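Local coordinates for cobalamin biosynthesis protein CobN (Mycobacterium tuberculosis, PDB 7C6O), which serves as the large catalytic subunit of cobaltochelatase, the enzyme that inserts cobalt into hydrogenobyrinic acid a,c-diamide during the making of cobalamin (vitamin B12), at residues A82-I87 and T159-G164; I493-L498 and Y536-T541; G882-G887 and G1079-T1084. All coordinates share one frame; numbering follows the deposited sequence. Where two conformers were deposited one is given.

In the fold
All three interactions set a strand of a different sheet against a helix, and no hydrogen bond crosses any of them. Interaction 1 lies far out, its centre about 58 Å from the centre of the chain, in a small parallel sheet near the N terminus, and is partly buried; branched aliphatic side chains make most of it. Interactions 2 and 3 are fully buried, their centres about 38 Å apart, in two larger mixed sheets. In interaction 2 an isoleucine and an alanine meet a tryptophan, beside a salt bridge within the helical segment. In interaction 3 a methionine lies mainly against the backbone of a glycine-bearing strand. No two of the contacts touch.

Interaction 1. Residues A82-I87 and T159-G164; sequences ASIVVI and TVLMTG
Ile84, at the start of the strand, and the pair Val160 and Leu161, at the end of the helix, meet by van der Waals contact alone. Ile84 CD1 approaches Val160 CB to 3.9 Å, the two side chains reaching toward each other tip to tip. The same methyl lies 4.1 Å from Leu161 CD1, so one isoleucine end serves both helical residues. Its chain makes this possible: CG1 stands opposite the carbonyl carbon (chi1 -53°) and the extended second torsion (chi2 175°) carries CD1 out from the strand toward the helix. Leu161 CD1 also rests 4.1 Å from Ser83 CB, a small residue at the partly exposed margin, met here through its carbon.

Strand 84-89 is an inner member of a four-stranded parallel sheet whose 2-1-3-4 order is consistent with a doubly wound, flavodoxin-like arrangement, and helix 146-161 packs across one face of it. Leu156, earlier on this helix, touches both Ile84 and Val86, while Val160 also meets Pro109 and Val129.

No hydrogen bond crosses the contact; the backbone of Ile84 pairs instead with Leu43 of the neighbouring strand 42-46.

Interaction 2. Residues I493-L498 and Y536-T541; sequences IVIAAL and YRWLDT
Two residues beyond Trp538, whose side chain meets Ile495 and Ala497, Asp540 OD2 is gripped by both terminal nitrogens of one arginine. Arg537 NH1 reaches it at 3.0 Å and Arg537 NH2 at 3.2 Å, an end-on approach in which the oxygen lies at the edge of the guanidinium, close to its plane. NH2 uses the anti lone pair of OD2; NH1 also comes from the anti side, but 34° out of the carboxylate plane. The other oxygen, Asp540 OD1, accepts the backbone Thr541 N at 2.7 Å and is bridged by Arg355 NH1, so this buried carboxylate is shared by two arginines, which would favour its ionised form.

The contact with the strand is apolar. Ile495 CD1 comes to 3.9 Å from Trp538 CB, the two side chains crossing at a slant, and Ala497 CB stands 4.5 Å from Trp538 CZ3, also at a slant to the ring. Trp538 CG is opposite the backbone N (chi1 171°), which swings the indole out from the helix toward the strand. A long isoleucine suits the base of this side chain; a short alanine suits the place where the six-membered ring comes near. The polar end of the indole is satisfied too, as NE1 bonds to Asn545 O.

Strand 492-500 runs antiparallel to both 448-451 and 503-507 in a mixed sheet, and helix 530-539 lies against it. Ile448 from the first neighbour and Met506 from the second each touch both Ile495 and Trp538, while one helical turn back Ala535 adds to the packing on Ile495.

Interaction 3. Residues G882-G887 and G1079-T1084; sequences GLSVWG and GGMVAT
Met1081 and Gly882 form the heart of a helix-on-sheet contact in which a thioether lies against strand backbone, where helix 1072-1089 packs on a mixed sheet. Met1081 SD comes to 3.6 Å from Gly882 C and 3.7 Å from Gly882 CA. With only hydrogens on its CA, the glycine lets the sulfur settle directly onto the main chain, and the flexible, unbranched methionine fits itself to that surface. Its first two torsions are extended (chi1 177°), carrying the sulfur straight out from the helix; a bend at chi3 (-74°) then turns the methyl toward Leu883 and Ser884. Met1081 CE thereby lies 4.0 Å from Leu883 N and 4.2 Å from Ser884 OG. These are dispersive contacts, and Ser884 is small enough to border the methyl without displacing it.

The short segments run roughly antiparallel, with 150° between the directions of strand 882-885 and helix 1079-1084 and their axes 9.5 Å apart at closest approach. On the helix, Gly1080 O accepts two bonds, from Thr1084 N at 3.0 Å and from Thr1084 OG1 at 2.8 Å, which reach it from opposite faces of its plane. The threonine hydroxyl is thus satisfied by its own helix in a buried setting.

Helix 1072-1089 links the parallel neighbours 1056-1061 and 1094-1099 as a beta-alpha-beta crossover, and Met1081 also touches Ala1057 of the first. Strand 880-885 lies between 935-940 and 1056-1061; Leu883, whose CB bond is directed away from helix 1072-1089, touches Val901 of helix 896-905, while Tyr1026 of helix 1019-1030 and Tyr1051 of helix 1044-1051 pack on Met1081.

Interaction 1. Residues A82-I87 and T159-G164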
ATOM      1  N   ALA A  82     -26.523  44.761 -21.655  1.00 25.61           N
ATOM      2  CA  ALA A  82     -25.141  45.221 -21.657  1.00 22.29           C
ATOM      3  C   ALA A  82     -25.008  46.606 -22.281  1.00 18.87           C
ATOM      4  O   ALA A  82     -25.633  46.904 -23.303  1.00 20.50           O
ATOM      5  CB  ALA A  82     -24.249  44.231 -22.407  1.00 18.55           C
ATOM      6  N   SER A  83     -24.182  47.446 -21.655  1.00 17.79           N
ATOM      7  CA  SER A  83     -23.752  48.705 -22.252  1.00 19.37           C
ATOM      8  C   SER A  83     -22.441  48.557 -23.009  1.00 19.18           C
ATOM      9  O   SER A  83     -22.203  49.285 -23.981  1.00 20.61           O
ATOM     10  CB  SER A  83     -23.591  49.781 -21.174  1.00 25.76           C
ATOM     11  OG  SER A  83     -24.790  49.963 -20.444  1.00 33.28           O
ATOM     12  N   ILE A  84     -21.584  47.644 -22.558  1.00 17.38           N
ATOM     13  CA  ILE A  84     -20.332  47.300 -23.222  1.00 16.40           C
ATOM     14  C   ILE A  84     -20.175  45.791 -23.138  1.00 16.34           C
ATOM     15  O   ILE A  84     -20.552  45.176 -22.136  1.00 19.79           O
ATOM     16  CB  ILE A  84     -19.118  48.001 -22.573  1.00 15.26           C
ATOM     17  CG1 ILE A  84     -19.335  49.511 -22.477  1.00 14.81           C
ATOM     18  CG2 ILE A  84     -17.844  47.711 -23.355  1.00 15.33           C
ATOM     19  CD1 ILE A  84     -18.228  50.226 -21.735  1.00 16.57           C
ATOM     20  N   VAL A  85     -19.622  45.190 -24.189  1.00 16.85           N
ATOM     21  CA  VAL A  85     -19.351  43.760 -24.216  1.00 15.86           C
ATOM     22  C   VAL A  85     -17.857  43.550 -24.415  1.00 14.86           C
ATOM     23  O   VAL A  85     -17.226  44.236 -25.227  1.00 16.15           O
ATOM     24  CB  VAL A  85     -20.149  43.040 -25.324  1.00 16.32           C
ATOM     25  CG1 VAL A  85     -20.006  41.527 -25.177  1.00 15.29           C
ATOM     26  CG2 VAL A  85     -21.607  43.448 -25.273  1.00 19.82           C
ATOM     27  N   VAL A  86     -17.296  42.604 -23.665  1.00 15.16           N
ATOM     28  CA  VAL A  86     -15.904  42.193 -23.797  1.00 15.51           C
ATOM     29  C   VAL A  86     -15.878  40.698 -24.063  1.00 15.95           C
ATOM     30  O   VAL A  86     -16.498  39.925 -23.325  1.00 15.29           O
ATOM     31  CB  VAL A  86     -15.086  42.528 -22.538  1.00 15.20           C
ATOM     32  CG1 VAL A  86     -13.651  42.043 -22.694  1.00 14.94           C
ATOM     33  CG2 VAL A  86     -15.122  44.013 -22.271  1.00 16.84           C
ATOM     34  N   ILE A  87     -15.161  40.296 -25.109  1.00 15.99           N
ATOM     35  CA  ILE A  87     -15.023  38.894 -25.488  1.00 14.11           C
ATOM     36  C   ILE A  87     -13.543  38.533 -25.449  1.00 13.46           C
ATOM     37  O   ILE A  87     -12.721  39.218 -26.068  1.00 14.02           O
ATOM     38  CB  ILE A  87     -15.613  38.626 -26.884  1.00 14.53           C
ATOM     39  CG1 ILE A  87     -17.104  38.981 -26.916  1.00 17.06           C
ATOM     40  CG2 ILE A  87     -15.392  37.177 -27.289  1.00 16.77           C
ATOM     41  CD1 ILE A  87     -17.725  38.872 -28.294  1.00 17.80           C
ATOM     42  N   THR A 159     -13.824  55.348 -20.919  1.00 14.82           N
ATOM     43  CA  THR A 159     -13.312  55.495 -22.276  1.00 16.30           C
ATOM     44  C   THR A 159     -14.433  55.456 -23.304  1.00 18.07           C
ATOM     45  O   THR A 159     -14.477  56.289 -24.216  1.00 18.08           O
ATOM     46  CB  THR A 159     -12.283  54.398 -22.576  1.00 15.67           C
ATOM     47  OG1 THR A 159     -11.178  54.518 -21.674  1.00 15.12           O
ATOM     48  CG2 THR A 159     -11.780  54.512 -24.010  1.00 15.75           C
ATOM     49  N   VAL A 160     -15.346  54.495 -23.173  1.00 15.33           N
ATOM     50  CA  VAL A 160     -16.377  54.271 -24.182  1.00 14.12           C
ATOM     51  C   VAL A 160     -17.599  55.146 -23.938  1.00 16.29           C
ATOM     52  O   VAL A 160     -18.126  55.762 -24.866  1.00 16.87           O
ATOM     53  CB  VAL A 160     -16.758  52.775 -24.224  1.00 15.61           C
ATOM     54  CG1 VAL A 160     -17.887  52.538 -25.218  1.00 17.26           C
ATOM     55  CG2 VAL A 160     -15.535  51.928 -24.577  1.00 13.88           C
ATOM     56  N   LEU A 161     -18.078  55.210 -22.696  1.00 15.72           N
ATOM     57  CA  LEU A 161     -19.296  55.944 -22.379  1.00 16.91           C
ATOM     58  C   LEU A 161     -19.031  57.343 -21.841  1.00 18.02           C
ATOM     59  O   LEU A 161     -19.989  58.092 -21.612  1.00 19.61           O
ATOM     60  CB  LEU A 161     -20.131  55.160 -21.361  1.00 17.74           C
ATOM     61  CG  LEU A 161     -20.434  53.717 -21.766  1.00 18.89           C
ATOM     62  CD1 LEU A 161     -21.060  52.962 -20.609  1.00 18.28           C
ATOM     63  CD2 LEU A 161     -21.336  53.682 -22.990  1.00 19.48           C
ATOM     64  N   MET A 162     -17.764  57.702 -21.629  1.00 17.70           N
ATOM     65  CA  MET A 162     -17.366  59.016 -21.120  1.00 19.04           C
ATOM     66  C   MET A 162     -17.955  59.300 -19.740  1.00 21.91           C
ATOM     67  O   MET A 162     -18.272  60.446 -19.405  1.00 19.47           O
ATOM     68  CB  MET A 162     -17.722  60.126 -22.115  1.00 18.67           C
ATOM     69  CG  MET A 162     -17.121  59.882 -23.496  1.00 22.36           C
ATOM     70  SD  MET A 162     -17.203  61.295 -24.609  1.00 22.25           S
ATOM     71  CE  MET A 162     -16.023  62.400 -23.837  1.00 20.73           C
ATOM     72  N   THR A 163     -18.093  58.254 -18.927  1.00 22.28           N
ATOM     73  CA  THR A 163     -18.363  58.420 -17.509  1.00 21.39           C
ATOM     74  C   THR A 163     -17.112  58.948 -16.807  1.00 21.80           C
ATOM     75  O   THR A 163     -16.065  59.172 -17.420  1.00 23.59           O
ATOM     76  CB  THR A 163     -18.813  57.097 -16.891  1.00 21.94           C
ATOM     77  OG1 THR A 163     -17.816  56.092 -17.131  1.00 22.10           O
ATOM     78  CG2 THR A 163     -20.140  56.650 -17.489  1.00 22.15           C
ATOM     79  N   GLY A 164     -17.218  59.139 -15.495  1.00 22.16           N
ATOM     80  CA  GLY A 164     -16.118  59.714 -14.747  1.00 24.57           C
ATOM     81  C   GLY A 164     -15.748  58.950 -13.493  1.00 27.97           C
ATOM     82  O   GLY A 164     -15.497  59.555 -12.446  1.00 29.65           O
TER

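Interaction 2. Residues I493-L498 and Y536-T541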
ATOM      1  N   ILE A 493     -11.583   3.815  33.010  1.00 26.60           N
ATOM      2  CA  ILE A 493     -11.047   2.939  31.976  1.00 24.38           C
ATOM      3  C   ILE A 493      -9.578   2.686  32.288  1.00 23.99           C
ATOM      4  O   ILE A 493      -8.778   3.626  32.356  1.00 22.30           O
ATOM      5  CB  ILE A 493     -11.226   3.546  30.577  1.00 23.24           C
ATOM      6  CG1 ILE A 493     -12.710   3.800  30.299  1.00 24.18           C
ATOM      7  CG2 ILE A 493     -10.648   2.618  29.521  1.00 23.36           C
ATOM      8  CD1 ILE A 493     -12.980   4.494  28.979  1.00 24.96           C
ATOM      9  N   VAL A 494      -9.226   1.418  32.486  1.00 25.00           N
ATOM     10  CA  VAL A 494      -7.883   1.030  32.903  1.00 25.26           C
ATOM     11  C   VAL A 494      -7.054   0.706  31.669  1.00 23.15           C
ATOM     12  O   VAL A 494      -7.461  -0.106  30.828  1.00 24.17           O
ATOM     13  CB  VAL A 494      -7.933  -0.169  33.865  1.00 28.59           C
ATOM     14  CG1 VAL A 494      -6.538  -0.510  34.362  1.00 31.18           C
ATOM     15  CG2 VAL A 494      -8.862   0.128  35.032  1.00 28.11           C
ATOM     16  N   ILE A 495      -5.885   1.332  31.565  1.00 19.66           N
ATOM     17  CA  ILE A 495      -5.016   1.206  30.401  1.00 21.76           C
ATOM     18  C   ILE A 495      -3.666   0.685  30.871  1.00 24.75           C
ATOM     19  O   ILE A 495      -2.958   1.367  31.623  1.00 26.02           O
ATOM     20  CB  ILE A 495      -4.859   2.543  29.660  1.00 24.66           C
ATOM     21  CG1 ILE A 495      -6.224   3.045  29.180  1.00 26.61           C
ATOM     22  CG2 ILE A 495      -3.893   2.392  28.494  1.00 24.26           C
ATOM     23  CD1 ILE A 495      -6.246   4.516  28.857  1.00 26.99           C
ATOM     24  N   ALA A 496      -3.312  -0.517  30.430  1.00 25.22           N
ATOM     25  CA  ALA A 496      -2.009  -1.086  30.741  1.00 27.11           C
ATOM     26  C   ALA A 496      -0.952  -0.469  29.836  1.00 24.41           C
ATOM     27  O   ALA A 496      -1.127  -0.403  28.615  1.00 25.70           O
ATOM     28  CB  ALA A 496      -2.034  -2.605  30.573  1.00 29.60           C
ATOM     29  N   ALA A 497       0.144  -0.012  30.435  1.00 24.02           N
ATOM     30  CA  ALA A 497       1.232   0.589  29.678  1.00 23.97           C
ATOM     31  C   ALA A 497       2.478   0.616  30.548  1.00 26.62           C
ATOM     32  O   ALA A 497       2.392   0.655  31.779  1.00 27.76           O
ATOM     33  CB  ALA A 497       0.885   2.005  29.202  1.00 23.55           C
ATOM     34  N   LEU A 498       3.633   0.594  29.891  1.00 24.64           N
ATOM     35  CA  LEU A 498       4.928   0.600  30.560  1.00 25.56           C
ATOM     36  C   LEU A 498       5.534   1.992  30.416  1.00 26.90           C
ATOM     37  O   LEU A 498       5.953   2.383  29.322  1.00 26.00           O
ATOM     38  CB  LEU A 498       5.834  -0.476  29.967  1.00 27.57           C
ATOM     39  CG  LEU A 498       7.279  -0.592  30.449  1.00 30.45           C
ATOM     40  CD1 LEU A 498       7.363  -0.560  31.965  1.00 32.87           C
ATOM     41  CD2 LEU A 498       7.893  -1.876  29.902  1.00 30.97           C
ATOM     42  N   TYR A 536      -5.682   5.468  23.074  1.00 15.43           N
ATOM     43  CA  TYR A 536      -5.016   6.393  22.164  1.00 14.53           C
ATOM     44  C   TYR A 536      -5.216   7.838  22.597  1.00 16.61           C
ATOM     45  O   TYR A 536      -4.297   8.659  22.485  1.00 17.49           O
ATOM     46  CB  TYR A 536      -5.506   6.185  20.729  1.00 15.26           C
ATOM     47  CG  TYR A 536      -4.656   5.194  19.979  1.00 14.90           C
ATOM     48  CD1 TYR A 536      -3.432   5.571  19.440  1.00 16.19           C
ATOM     49  CD2 TYR A 536      -5.057   3.874  19.834  1.00 15.33           C
ATOM     50  CE1 TYR A 536      -2.637   4.663  18.767  1.00 15.72           C
ATOM     51  CE2 TYR A 536      -4.269   2.957  19.160  1.00 17.62           C
ATOM     52  CZ  TYR A 536      -3.061   3.359  18.629  1.00 19.48           C
ATOM     53  OH  TYR A 536      -2.271   2.455  17.959  1.00 21.11           O
ATOM     54  N   ARG A 537      -6.405   8.172  23.097  1.00 16.36           N
ATOM     55  CA  ARG A 537      -6.632   9.537  23.554  1.00 15.33           C
ATOM     56  C   ARG A 537      -5.806   9.856  24.793  1.00 17.91           C
ATOM     57  O   ARG A 537      -5.469  11.024  25.027  1.00 20.26           O
ATOM     58  CB  ARG A 537      -8.123   9.765  23.808  1.00 19.10           C
ATOM     59  CG  ARG A 537      -8.965   9.828  22.532  1.00 18.30           C
ATOM     60  CD  ARG A 537      -8.595  11.037  21.669  1.00 18.93           C
ATOM     61  NE  ARG A 537      -7.462  10.780  20.781  1.00 17.29           N
ATOM     62  CZ  ARG A 537      -6.519  11.675  20.502  1.00 18.63           C
ATOM     63  NH1 ARG A 537      -6.565  12.882  21.051  1.00 17.81           N
ATOM     64  NH2 ARG A 537      -5.523  11.365  19.683  1.00 19.85           N
ATOM     65  N   TRP A 538      -5.449   8.841  25.588  1.00 18.32           N
ATOM     66  CA  TRP A 538      -4.588   9.101  26.737  1.00 18.61           C
ATOM     67  C   TRP A 538      -3.153   9.383  26.309  1.00 18.16           C
ATOM     68  O   TRP A 538      -2.432  10.107  27.006  1.00 20.17           O
ATOM     69  CB  TRP A 538      -4.626   7.931  27.720  1.00 19.04           C
ATOM     70  CG  TRP A 538      -3.598   8.087  28.797  1.00 21.59           C
ATOM     71  CD1 TRP A 538      -3.697   8.854  29.922  1.00 22.14           C
ATOM     72  CD2 TRP A 538      -2.295   7.491  28.831  1.00 23.90           C
ATOM     73  NE1 TRP A 538      -2.540   8.765  30.658  1.00 23.35           N
ATOM     74  CE2 TRP A 538      -1.664   7.933  30.011  1.00 24.47           C
ATOM     75  CE3 TRP A 538      -1.605   6.622  27.980  1.00 25.36           C
ATOM     76  CZ2 TRP A 538      -0.376   7.535  30.361  1.00 26.87           C
ATOM     77  CZ3 TRP A 538      -0.326   6.226  28.332  1.00 27.21           C
ATOM     78  CH2 TRP A 538       0.273   6.681  29.513  1.00 26.07           C
ATOM     79  N   LEU A 539      -2.717   8.823  25.178  1.00 16.65           N
ATOM     80  CA  LEU A 539      -1.395   9.147  24.656  1.00 19.33           C
ATOM     81  C   LEU A 539      -1.265  10.622  24.302  1.00 21.49           C
ATOM     82  O   LEU A 539      -0.149  11.150  24.285  1.00 21.22           O
ATOM     83  CB  LEU A 539      -1.087   8.303  23.418  1.00 18.35           C
ATOM     84  CG  LEU A 539      -1.003   6.788  23.593  1.00 17.33           C
ATOM     85  CD1 LEU A 539      -0.726   6.114  22.253  1.00 17.08           C
ATOM     86  CD2 LEU A 539       0.074   6.437  24.608  1.00 17.29           C
ATOM     87  N   ASP A 540      -2.379  11.291  24.025  1.00 19.19           N
ATOM     88  CA  ASP A 540      -2.383  12.671  23.570  1.00 20.03           C
ATOM     89  C   ASP A 540      -2.565  13.607  24.764  1.00 22.95           C
ATOM     90  O   ASP A 540      -2.440  13.208  25.925  1.00 22.35           O
ATOM     91  CB  ASP A 540      -3.489  12.857  22.532  1.00 19.28           C
ATOM     92  CG  ASP A 540      -3.193  13.971  21.543  1.00 21.45           C
ATOM     93  OD1 ASP A 540      -2.374  14.860  21.860  1.00 23.79           O
ATOM     94  OD2 ASP A 540      -3.795  13.955  20.450  1.00 20.96           O
ATOM     95  N   THR A 541      -2.828  14.875  24.486  0.60 26.42           N
ATOM     96  CA  THR A 541      -3.208  15.816  25.523  0.60 28.23           C
ATOM     97  C   THR A 541      -4.726  15.854  25.644  0.60 29.21           C
ATOM     98  O   THR A 541      -5.458  15.466  24.730  0.60 31.09           O
ATOM     99  CB  THR A 541      -2.670  17.217  25.223  0.60 29.56           C
ATOM    100  OG1 THR A 541      -3.060  17.609  23.902  0.60 28.26           O
ATOM    101  CG2 THR A 541      -1.150  17.242  25.330  0.60 31.01           C
TER

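Interaction 3. Residues G882-G887 and G1079-T1084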
ATOM      1  N   GLY A 882     -10.608 -18.367 -10.173  1.00 14.05           N
ATOM      2  CA  GLY A 882     -10.748 -17.425  -9.077  1.00 13.21           C
ATOM      3  C   GLY A 882      -9.371 -16.958  -8.644  1.00 14.43           C
ATOM      4  O   GLY A 882      -8.479 -17.773  -8.397  1.00 15.08           O
ATOM      5  N   LEU A 883      -9.202 -15.639  -8.570  1.00 12.89           N
ATOM      6  CA  LEU A 883      -7.905 -15.049  -8.262  1.00 14.02           C
ATOM      7  C   LEU A 883      -8.053 -14.008  -7.165  1.00 16.92           C
ATOM      8  O   LEU A 883      -8.923 -13.134  -7.244  1.00 17.65           O
ATOM      9  CB  LEU A 883      -7.278 -14.412  -9.505  1.00 14.52           C
ATOM     10  CG  LEU A 883      -5.883 -13.804  -9.326  1.00 11.10           C
ATOM     11  CD1 LEU A 883      -4.846 -14.901  -9.095  1.00 12.32           C
ATOM     12  CD2 LEU A 883      -5.503 -12.939 -10.525  1.00 12.48           C
ATOM     13  N   SER A 884      -7.198 -14.098  -6.148  1.00 13.88           N
ATOM     14  CA  SER A 884      -7.133 -13.089  -5.100  1.00 11.37           C
ATOM     15  C   SER A 884      -6.053 -12.075  -5.450  1.00 12.82           C
ATOM     16  O   SER A 884      -4.929 -12.451  -5.797  1.00 12.48           O
ATOM     17  CB  SER A 884      -6.850 -13.734  -3.743  1.00 12.34           C
ATOM     18  OG  SER A 884      -7.927 -14.563  -3.342  1.00 15.45           O
ATOM     19  N   VAL A 885      -6.394 -10.790  -5.360  1.00 13.10           N
ATOM     20  CA  VAL A 885      -5.551  -9.712  -5.867  1.00 14.53           C
ATOM     21  C   VAL A 885      -5.370  -8.676  -4.767  1.00 14.39           C
ATOM     22  O   VAL A 885      -6.358  -8.138  -4.251  1.00 13.62           O
ATOM     23  CB  VAL A 885      -6.154  -9.065  -7.126  1.00 19.35           C
ATOM     24  CG1 VAL A 885      -5.343  -7.857  -7.544  1.00 22.61           C
ATOM     25  CG2 VAL A 885      -6.231 -10.083  -8.260  1.00 16.95           C
ATOM     26  N   TRP A 886      -4.116  -8.377  -4.429  1.00 12.97           N
ATOM     27  CA  TRP A 886      -3.782  -7.457  -3.351  1.00 14.15           C
ATOM     28  C   TRP A 886      -3.116  -6.198  -3.892  1.00 15.48           C
ATOM     29  O   TRP A 886      -2.410  -6.231  -4.904  1.00 12.66           O
ATOM     30  CB  TRP A 886      -2.843  -8.112  -2.335  1.00 13.91           C
ATOM     31  CG  TRP A 886      -3.431  -9.271  -1.598  1.00 12.61           C
ATOM     32  CD1 TRP A 886      -4.755  -9.539  -1.405  1.00 12.73           C
ATOM     33  CD2 TRP A 886      -2.708 -10.328  -0.956  1.00 11.10           C
ATOM     34  NE1 TRP A 886      -4.901 -10.698  -0.679  1.00 14.60           N
ATOM     35  CE2 TRP A 886      -3.658 -11.200  -0.391  1.00 12.81           C
ATOM     36  CE3 TRP A 886      -1.349 -10.622  -0.808  1.00 14.64           C
ATOM     37  CZ2 TRP A 886      -3.293 -12.347   0.315  1.00 12.43           C
ATOM     38  CZ3 TRP A 886      -0.988 -11.759  -0.107  1.00 15.77           C
ATOM     39  CH2 TRP A 886      -1.956 -12.606   0.447  1.00 13.04           C
ATOM     40  N   GLY A 887      -3.320  -5.089  -3.180  1.00 13.12           N
ATOM     41  CA  GLY A 887      -2.691  -3.843  -3.581  1.00 13.07           C
ATOM     42  C   GLY A 887      -1.182  -3.874  -3.432  1.00 15.86           C
ATOM     43  O   GLY A 887      -0.453  -3.349  -4.281  1.00 11.86           O
ATOM     44  N   GLY A1079      -6.922 -19.862   0.797  1.00 11.77           N
ATOM     45  CA  GLY A1079      -7.633 -20.947   1.450  1.00 14.09           C
ATOM     46  C   GLY A1079      -9.102 -20.632   1.661  1.00 15.00           C
ATOM     47  O   GLY A1079      -9.956 -21.513   1.548  1.00 13.87           O
ATOM     48  N   GLY A1080      -9.414 -19.370   1.962  1.00 13.96           N
ATOM     49  CA  GLY A1080     -10.807 -18.982   2.119  1.00 14.76           C
ATOM     50  C   GLY A1080     -11.615 -19.173   0.851  1.00 15.35           C
ATOM     51  O   GLY A1080     -12.765 -19.623   0.899  1.00 15.34           O
ATOM     52  N   MET A1081     -11.029 -18.838  -0.300  1.00 12.65           N
ATOM     53  CA  MET A1081     -11.716 -19.087  -1.563  1.00 16.76           C
ATOM     54  C   MET A1081     -11.936 -20.579  -1.782  1.00 16.90           C
ATOM     55  O   MET A1081     -13.030 -20.999  -2.174  1.00 14.82           O
ATOM     56  CB  MET A1081     -10.928 -18.481  -2.724  1.00 13.69           C
ATOM     57  CG  MET A1081     -11.541 -18.754  -4.090  1.00 15.13           C
ATOM     58  SD  MET A1081     -10.699 -17.896  -5.434  1.00 15.27           S
ATOM     59  CE  MET A1081     -11.266 -16.213  -5.181  1.00 16.49           C
ATOM     60  N   VAL A1082     -10.910 -21.395  -1.520  1.00 13.33           N
ATOM     61  CA  VAL A1082     -11.045 -22.843  -1.676  1.00 14.75           C
ATOM     62  C   VAL A1082     -12.179 -23.370  -0.804  1.00 14.39           C
ATOM     63  O   VAL A1082     -13.029 -24.144  -1.260  1.00 12.25           O
ATOM     64  CB  VAL A1082      -9.714 -23.545  -1.345  1.00 13.15           C
ATOM     65  CG1 VAL A1082      -9.902 -25.054  -1.329  1.00 13.41           C
ATOM     66  CG2 VAL A1082      -8.637 -23.143  -2.342  1.00 12.74           C
ATOM     67  N   ALA A1083     -12.209 -22.956   0.465  1.00 13.20           N
ATOM     68  CA  ALA A1083     -13.207 -23.480   1.392  1.00 14.11           C
ATOM     69  C   ALA A1083     -14.613 -23.034   1.009  1.00 14.72           C
ATOM     70  O   ALA A1083     -15.573 -23.802   1.143  1.00 17.07           O
ATOM     71  CB  ALA A1083     -12.878 -23.045   2.820  1.00 13.03           C
ATOM     72  N   THR A1084     -14.752 -21.798   0.532  1.00 13.87           N
ATOM     73  CA  THR A1084     -16.073 -21.290   0.175  1.00 14.75           C
ATOM     74  C   THR A1084     -16.630 -22.013  -1.046  1.00 16.78           C
ATOM     75  O   THR A1084     -17.814 -22.370  -1.077  1.00 16.04           O
ATOM     76  CB  THR A1084     -16.000 -19.781  -0.060  1.00 16.77           C
ATOM     77  OG1 THR A1084     -15.541 -19.142   1.137  1.00 15.61           O
ATOM     78  CG2 THR A1084     -17.370 -19.222  -0.430  1.00 17.78           C
TER